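Local structure of ORF98 PTP-2 (Cydia pomonella granulosis virus, 6I28) at residues Leu114-Ile119 with Ile125-Ala130; Ile102-His105 with Arg110-Thr113; Trp90-Ile93 with His97-Val100. The protein probably acts as a dual-specificity protein phosphatase, removing phosphate from tyrosine and from serine or threonine, with MAP kinases as possible substrates. All coordinates share one frame; numbering follows the deposited sequence.

Contact 1 of 3, residues Leu114-Ile119 with Ile125-Ala130; sequences LAIYYI and IDYEQA
The junction between two successive helices of the catalytic domain, 110-123 and 127-137, is filled by Ile116 and Ile119 on one side and Ile125, Tyr127 and Ala130 on the other. Ala130 stands at the centre: its CA is 5.7 Å from the CA of Ile116, and a residue with nothing beyond CB permits so close a backbone approach. Ala130 CB lies 3.9 Å from Ile116 CG2 and also meets Ile119 CG2, so two isoleucines one helical turn apart hold it between their branches. In both, CG1 is anti to the carbonyl carbon (chi1 of Ile116 -71°), which puts CG2 anti to the backbone N and carries this short branch to the neighbouring helix. Ile116 also reaches Tyr127. Ile116 CG2 comes within 3.8 Å of Tyr127 CD1, and Ile116 CD1 within 4.1 Å of Tyr127 CE1, an oblique approach to the ring. Just before the second helix, Ile125 lies alongside Ile119 and points the same way, with Ile125 CD1 4.1 Å from Ile119 CG2.

Asp126 has a different task. It is the N-cap of the second helix, and its OD1 accepts the Gln129 N-H at 2.9 Å, nearly in line with the carboxylate C-O bond, at an N-H...O angle of 160°. A short acid suits this place, since it can bend back to an amide of the first helical turn. Pro142 and Leu150 also touch both Ile116 and Tyr127, extending the apolar core. Between the two segments the grip is therefore one of fit between apolar surfaces, without directional bonds, while the polar start of the second helix is served from within its own segment.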
loop_
_atom_site.group_PDB
_atom_site.type_symbol
_atom_site.label_atom_id
_atom_site.label_comp_id
_atom_site.label_asym_id
_atom_site.label_seq_id
_atom_site.Cartn_x
_atom_site.Cartn_y
_atom_site.Cartn_z
ATOM N N LEU A 114 -3.774 -0.051 0.549
ATOM C CA LEU A 114 -2.824 -0.429 1.592
ATOM C C LEU A 114 -2.018 0.747 2.120
ATOM O O LEU A 114 -1.742 0.804 3.334
ATOM C CB LEU A 114 -1.888 -1.531 1.093
ATOM C CG LEU A 114 -0.801 -2.080 2.028
ATOM C CD1 LEU A 114 -1.420 -2.602 3.301
ATOM C CD2 LEU A 114 0.040 -3.158 1.327
ATOM N N ALA A 115 -1.576 1.649 1.238
ATOM C CA ALA A 115 -0.840 2.830 1.686
ATOM C C ALA A 115 -1.683 3.669 2.629
ATOM O O ALA A 115 -1.207 4.080 3.705
ATOM C CB ALA A 115 -0.388 3.634 0.483
ATOM N N ILE A 116 -2.953 3.875 2.286
ATOM C CA ILE A 116 -3.834 4.701 3.101
ATOM C C ILE A 116 -4.015 4.041 4.452
ATOM O O ILE A 116 -3.990 4.704 5.486
ATOM C CB ILE A 116 -5.176 4.936 2.379
ATOM C CG1 ILE A 116 -5.027 5.869 1.166
ATOM C CG2 ILE A 116 -6.263 5.494 3.357
ATOM C CD1 ILE A 116 -6.312 6.132 0.340
ATOM N N TYR A 117 -4.159 2.719 4.469
ATOM C CA TYR A 117 -4.383 2.014 5.722
ATOM C C TYR A 117 -3.142 2.067 6.607
ATOM O O TYR A 117 -3.240 2.290 7.828
ATOM C CB TYR A 117 -4.727 0.553 5.451
ATOM C CG TYR A 117 -4.930 -0.245 6.742
ATOM C CD1 TYR A 117 -5.863 0.096 7.653
ATOM C CD2 TYR A 117 -4.149 -1.341 7.018
ATOM C CE1 TYR A 117 -6.064 -0.637 8.843
ATOM C CE2 TYR A 117 -4.293 -2.097 8.173
ATOM C CZ TYR A 117 -5.242 -1.749 9.099
ATOM O OH TYR A 117 -5.428 -2.470 10.268
ATOM N N TYR A 118 -1.958 1.860 6.017
ATOM C CA TYR A 118 -0.749 2.059 6.772
ATOM C C TYR A 118 -0.668 3.420 7.412
ATOM O O TYR A 118 -0.308 3.516 8.585
ATOM C CB TYR A 118 0.489 1.785 5.915
ATOM C CG TYR A 118 1.750 1.862 6.699
ATOM C CD1 TYR A 118 2.149 0.763 7.447
ATOM C CD2 TYR A 118 2.527 3.026 6.781
ATOM C CE1 TYR A 118 3.260 0.787 8.202
ATOM C CE2 TYR A 118 3.718 3.024 7.549
ATOM C CZ TYR A 118 4.045 1.899 8.279
ATOM O OH TYR A 118 5.166 1.819 9.081
ATOM N N ILE A 119 -1.100 4.490 6.710
ATOM C CA ILE A 119 -1.049 5.825 7.296
ATOM C C ILE A 119 -2.139 6.031 8.347
ATOM O O ILE A 119 -1.886 6.636 9.391
ATOM C CB ILE A 119 -1.121 6.839 6.122
ATOM C CG1 ILE A 119 0.195 6.778 5.299
ATOM C CG2 ILE A 119 -1.420 8.269 6.606
ATOM C CD1 ILE A 119 0.224 7.699 4.124
ATOM N N ILE A 125 -5.440 8.022 12.435
ATOM C CA ILE A 125 -6.284 9.028 11.802
ATOM C C ILE A 125 -7.285 8.308 10.898
ATOM O O ILE A 125 -7.068 7.186 10.469
ATOM C CB ILE A 125 -5.485 10.086 10.994
ATOM C CG1 ILE A 125 -4.741 9.475 9.804
ATOM C CG2 ILE A 125 -4.450 10.765 11.860
ATOM C CD1 ILE A 125 -3.849 10.498 9.002
ATOM N N ASP A 126 -8.405 8.967 10.601
ATOM C CA ASP A 126 -9.476 8.267 9.900
ATOM C C ASP A 126 -9.234 8.219 8.396
ATOM O O ASP A 126 -8.271 8.789 7.872
ATOM C CB ASP A 126 -10.828 8.931 10.185
ATOM C CG ASP A 126 -10.925 10.319 9.622
ATOM O OD1 ASP A 126 -10.022 10.830 8.930
ATOM O OD2 ASP A 126 -11.948 10.925 9.888
ATOM N N TYR A 127 -10.131 7.542 7.675
ATOM C CA TYR A 127 -9.918 7.346 6.251
ATOM C C TYR A 127 -9.830 8.662 5.493
ATOM O O TYR A 127 -8.922 8.860 4.683
ATOM C CB TYR A 127 -11.007 6.486 5.651
ATOM C CG TYR A 127 -10.955 6.469 4.135
ATOM C CD1 TYR A 127 -10.071 5.647 3.482
ATOM C CD2 TYR A 127 -11.773 7.292 3.352
ATOM C CE1 TYR A 127 -9.988 5.613 2.117
ATOM C CE2 TYR A 127 -11.684 7.241 1.935
ATOM C CZ TYR A 127 -10.788 6.402 1.343
ATOM O OH TYR A 127 -10.665 6.332 -0.025
ATOM N N GLU A 128 -10.768 9.575 5.731
ATOM C CA GLU A 128 -10.801 10.797 4.927
ATOM C C GLU A 128 -9.529 11.616 5.132
ATOM O O GLU A 128 -8.983 12.162 4.181
ATOM C CB GLU A 128 -12.040 11.624 5.263
ATOM C CG GLU A 128 -13.205 11.423 4.251
ATOM C CD GLU A 128 -12.862 11.908 2.847
ATOM O OE1 GLU A 128 -12.335 13.048 2.733
ATOM O OE2 GLU A 128 -13.110 11.149 1.864
ATOM N N GLN A 129 -9.020 11.691 6.363
ATOM C CA GLN A 129 -7.768 12.407 6.596
ATOM C C GLN A 129 -6.591 11.720 5.899
ATOM O O GLN A 129 -5.749 12.375 5.271
ATOM C CB GLN A 129 -7.486 12.514 8.089
ATOM C CG GLN A 129 -6.474 13.582 8.413
ATOM C CD GLN A 129 -6.276 13.754 9.896
ATOM O OE1 GLN A 129 -7.180 13.504 10.691
ATOM N NE2 GLN A 129 -5.075 14.158 10.282
ATOM N N ALA A 130 -6.469 10.398 6.043
ATOM C CA ALA A 130 -5.381 9.741 5.365
ATOM C C ALA A 130 -5.535 9.804 3.855
ATOM O O ALA A 130 -4.532 9.882 3.135
ATOM C CB ALA A 130 -5.277 8.288 5.829
#

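Contact 2 of 3, residues Ile102-His105 with Arg110-Thr113; sequences IHCH and RSAT
The His105 ring and the Arg110 guanidinium run side by side and point the same way, their planes 62° apart; Arg110 NH2 approaches His105 CD2 obliquely at 3.7 Å. Cys104 CB also meets the guanidinium group at a slant, 3.9 Å from Arg110 NE. Two partners, Asp47 through a salt bridge and the carbonyl of Cys69, hold Arg110 NH1. The third flat group belongs to His103, which leaves its backbone on the side away from the helix; His103 ND1 donates to Cys104 O at 3.0 Å, in the carbonyl plane and on a lone pair, while NE2 bonds to Ser44.

Cys104 SG lies between its own backbone N and carbonyl carbon (chi1 52°), a rotation that brings it over the helix start. There Ser111 N donates to Cys104 SG at 3.4 Å and nearly straight, 169°, and Ser111 OG is 3.2 Å from that SG. Ser111 is small enough for its CB to sit 3.7 Å from Ile102 CG2.

Strand, loop and helix start here follow the HCX5R(S/T) signature of the phosphate-binding P-loop in protein tyrosine phosphatases, in which Cys104 would be the nucleophile and Arg110 the phosphate-binding arginine.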
loop_
_atom_site.group_PDB
_atom_site.type_symbol
_atom_site.label_atom_id
_atom_site.label_comp_id
_atom_site.label_asym_id
_atom_site.label_seq_id
_atom_site.Cartn_x
_atom_site.Cartn_y
_atom_site.Cartn_z
ATOM N N ILE A 102 4.737 0.032 -2.902
ATOM C CA ILE A 102 3.501 -0.748 -2.996
ATOM C C ILE A 102 2.888 -0.503 -4.379
ATOM O O ILE A 102 2.643 0.636 -4.798
ATOM C CB ILE A 102 2.483 -0.377 -1.914
ATOM C CG1 ILE A 102 3.045 -0.464 -0.486
ATOM C CG2 ILE A 102 1.231 -1.298 -2.047
ATOM C CD1 ILE A 102 2.219 0.412 0.472
ATOM N N HIS A 103 2.680 -1.548 -5.149
ATOM C CA HIS A 103 2.184 -1.377 -6.502
ATOM C C HIS A 103 1.086 -2.389 -6.834
ATOM O O HIS A 103 1.050 -3.519 -6.319
ATOM C CB HIS A 103 3.298 -1.496 -7.564
ATOM C CG HIS A 103 3.635 -2.907 -7.979
ATOM N ND1 HIS A 103 3.041 -3.551 -9.043
ATOM C CD2 HIS A 103 4.519 -3.796 -7.455
ATOM C CE1 HIS A 103 3.551 -4.764 -9.165
ATOM N NE2 HIS A 103 4.445 -4.940 -8.213
ATOM N N CYS A 104 0.212 -1.982 -7.736
ATOM C CA CYS A 104 -0.756 -2.842 -8.393
ATOM C C CYS A 104 -0.589 -2.646 -9.889
ATOM O O CYS A 104 0.549 -2.653 -10.400
ATOM C CB CYS A 104 -2.165 -2.569 -7.874
ATOM S SG CYS A 104 -2.756 -0.881 -7.882
ATOM N N HIS A 105 -1.682 -2.492 -10.633
ATOM C CA HIS A 105 -1.580 -2.240 -12.073
ATOM C C HIS A 105 -1.678 -0.761 -12.421
ATOM O O HIS A 105 -0.920 -0.283 -13.255
ATOM C CB HIS A 105 -2.649 -3.044 -12.816
ATOM C CG HIS A 105 -2.252 -4.471 -13.035
ATOM N ND1 HIS A 105 -1.028 -4.830 -13.553
ATOM C CD2 HIS A 105 -2.890 -5.631 -12.764
ATOM C CE1 HIS A 105 -0.939 -6.145 -13.623
ATOM N NE2 HIS A 105 -2.057 -6.656 -13.153
ATOM N N ARG A 110 -5.939 -0.706 -5.499
ATOM C CA ARG A 110 -5.397 -1.735 -4.611
ATOM C C ARG A 110 -4.228 -1.205 -3.782
ATOM O O ARG A 110 -4.263 -1.226 -2.546
ATOM C CB ARG A 110 -4.925 -2.956 -5.411
ATOM C CG ARG A 110 -5.927 -4.097 -5.501
ATOM C CD ARG A 110 -5.570 -5.191 -6.456
ATOM N NE ARG A 110 -5.492 -4.696 -7.814
ATOM C CZ ARG A 110 -5.389 -5.436 -8.904
ATOM N NH1 ARG A 110 -5.372 -6.759 -8.831
ATOM N NH2 ARG A 110 -5.321 -4.834 -10.080
ATOM N N SER A 111 -3.145 -0.779 -4.462
ATOM C CA SER A 111 -1.933 -0.311 -3.768
ATOM C C SER A 111 -2.248 0.900 -2.901
ATOM O O SER A 111 -1.792 0.993 -1.736
ATOM C CB SER A 111 -0.838 0.019 -4.790
ATOM O OG SER A 111 -1.327 0.955 -5.756
ATOM N N ALA A 112 -3.084 1.814 -3.429
ATOM C CA ALA A 112 -3.435 3.010 -2.666
ATOM C C ALA A 112 -4.182 2.662 -1.379
ATOM O O ALA A 112 -3.996 3.314 -0.345
ATOM C CB ALA A 112 -4.283 3.952 -3.508
ATOM N N THR A 113 -5.019 1.624 -1.425
ATOM C CA THR A 113 -5.742 1.173 -0.246
ATOM C C THR A 113 -4.796 0.751 0.869
ATOM O O THR A 113 -4.949 1.139 2.029
ATOM C CB THR A 113 -6.700 0.063 -0.652
ATOM O OG1 THR A 113 -7.786 0.633 -1.424
ATOM C CG2 THR A 113 -7.353 -0.659 0.565
#

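Contact 3 of 3, residues Trp90-Ile93 with His97-Val100; sequences WLKI and HKTV
Lys92 enters the contact twice, with its carbonyl and with its long side chain. Lys92 O accepts from Lys98 N at 2.9 Å, a nearly straight bond (173°) in which the donor is tilted 30° from the carbonyl plane. The side chain turns at chi2 (-61°), whereas that of Lys98 is extended beyond CG, and the two cross obliquely, touching from CD to NZ: Lys92 CD lies 4.1 Å from Lys98 CD, and Lys92 NZ is 3.9 Å from Lys98 NZ. Both ammonium groups form salt bridges with Glu96 and with Asp63, and the shared carboxylates probably offset the repulsion between two like charges. Lysine suits such a position because its methylene chain can pack while its end reaches an acid.

This is the exit of helix 82-95 into strand 100-103, the second half of a beta-alpha-beta connection that starts from the parallel strand 64-68. His97 is the first residue to leave the helical region, with a positive phi, and the Lys98 to Lys92 bond runs from residue i+6 back to i, consistent with the wider pi-type turn at 91-93.

Ile93 follows. Ile93 O receives a CH...O contact from His97 CA at 3.1 Å, a weak contact at the turn. Ile93 CG1 lies 3.6 Å from Lys98 O and 4.0 Å from Val100 CG2, the two apolar side chains crossing at about a right angle. The branched Val100 belongs to strand 100-103, and with Ile93 it covers Leu18 of the adjacent strand, while Tyr118 of helix 110-123 also packs on Ile93.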
loop_
_atom_site.group_PDB
_atom_site.type_symbol
_atom_site.label_atom_id
_atom_site.label_comp_id
_atom_site.label_asym_id
_atom_site.label_seq_id
_atom_site.Cartn_x
_atom_site.Cartn_y
_atom_site.Cartn_z
ATOM N N TRP A 90 5.317 -2.485 8.570
ATOM C CA TRP A 90 5.812 -1.968 9.839
ATOM C C TRP A 90 7.206 -2.538 10.149
ATOM O O TRP A 90 8.128 -1.790 10.488
ATOM C CB TRP A 90 4.780 -2.262 10.922
ATOM C CG TRP A 90 4.986 -1.310 12.107
ATOM C CD1 TRP A 90 4.358 -0.080 12.309
ATOM C CD2 TRP A 90 5.884 -1.470 13.167
ATOM N NE1 TRP A 90 4.816 0.495 13.434
ATOM C CE2 TRP A 90 5.760 -0.334 13.994
ATOM C CE3 TRP A 90 6.789 -2.472 13.515
ATOM C CZ2 TRP A 90 6.503 -0.170 15.122
ATOM C CZ3 TRP A 90 7.518 -2.308 14.625
ATOM C CH2 TRP A 90 7.383 -1.164 15.432
ATOM N N LEU A 91 7.420 -3.821 9.891
ATOM C CA LEU A 91 8.697 -4.416 10.230
ATOM C C LEU A 91 9.802 -4.004 9.252
ATOM O O LEU A 91 10.968 -3.834 9.673
ATOM C CB LEU A 91 8.543 -5.941 10.303
ATOM C CG LEU A 91 7.592 -6.463 11.385
ATOM C CD1 LEU A 91 7.171 -7.924 11.118
ATOM C CD2 LEU A 91 8.252 -6.336 12.782
ATOM N N LYS A 92 9.465 -3.839 7.966
ATOM C CA LYS A 92 10.444 -3.350 6.991
ATOM C C LYS A 92 10.798 -1.901 7.243
ATOM O O LYS A 92 11.963 -1.506 7.141
ATOM C CB LYS A 92 9.923 -3.542 5.584
ATOM C CG LYS A 92 9.918 -5.055 5.164
ATOM C CD LYS A 92 11.286 -5.777 5.144
ATOM C CE LYS A 92 11.087 -7.246 4.840
ATOM N NZ LYS A 92 12.424 -7.921 4.773
ATOM N N ILE A 93 9.812 -1.088 7.586
ATOM C CA ILE A 93 10.084 0.322 7.807
ATOM C C ILE A 93 10.809 0.533 9.132
ATOM O O ILE A 93 11.879 1.138 9.160
ATOM C CB ILE A 93 8.783 1.117 7.706
ATOM C CG1 ILE A 93 8.306 1.085 6.247
ATOM C CG2 ILE A 93 8.963 2.519 8.176
ATOM C CD1 ILE A 93 6.853 1.461 6.109
ATOM N N HIS A 97 14.443 -0.542 8.416
ATOM C CA HIS A 97 14.724 0.822 7.892
ATOM C C HIS A 97 14.732 0.940 6.364
ATOM O O HIS A 97 15.529 1.717 5.847
ATOM C CB HIS A 97 16.087 1.278 8.421
ATOM C CG HIS A 97 16.137 1.318 9.907
ATOM N ND1 HIS A 97 16.813 0.393 10.633
ATOM C CD2 HIS A 97 15.563 2.149 10.790
ATOM C CE1 HIS A 97 16.654 0.640 11.904
ATOM N NE2 HIS A 97 15.902 1.708 12.029
ATOM N N LYS A 98 13.808 0.268 5.698
ATOM C CA LYS A 98 13.669 0.256 4.265
ATOM C C LYS A 98 12.487 1.112 3.866
ATOM O O LYS A 98 11.527 1.275 4.634
ATOM C CB LYS A 98 13.511 -1.192 3.826
ATOM C CG LYS A 98 14.834 -2.036 3.987
ATOM C CD LYS A 98 14.527 -3.497 3.992
ATOM C CE LYS A 98 15.859 -4.275 4.021
ATOM N NZ LYS A 98 15.644 -5.752 4.295
ATOM N N THR A 99 12.592 1.714 2.688
ATOM C CA THR A 99 11.428 2.301 2.025
ATOM C C THR A 99 10.710 1.225 1.210
ATOM O O THR A 99 11.312 0.231 0.782
ATOM C CB THR A 99 11.810 3.485 1.145
ATOM O OG1 THR A 99 12.658 3.039 0.124
ATOM C CG2 THR A 99 12.533 4.525 1.895
ATOM N N VAL A 100 9.414 1.408 1.000
ATOM C CA VAL A 100 8.597 0.369 0.369
ATOM C C VAL A 100 7.881 0.952 -0.847
ATOM O O VAL A 100 7.247 2.004 -0.752
ATOM C CB VAL A 100 7.563 -0.212 1.349
ATOM C CG1 VAL A 100 6.846 -1.384 0.758
ATOM C CG2 VAL A 100 8.196 -0.665 2.634
#

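Along the chain the three contacts follow in series, and none nests in or crosses another. Contact 3 comes first, closing the exit by which helix 82-95 passes into strand 100-103. The same strand leads into contact 2, which closes a four-residue loop and delivers the chain to helix 110-123. Contact 1 then uses the next turns of that helix and closes the junction with helix 127-137. Helix 110-123 thus joins the central sheet to the later helices. It also brings the contacts together: Leu114 and Ala115 pack on Ile102, and the Tyr118 OH lies 3.4 Å from Ile93 CD1.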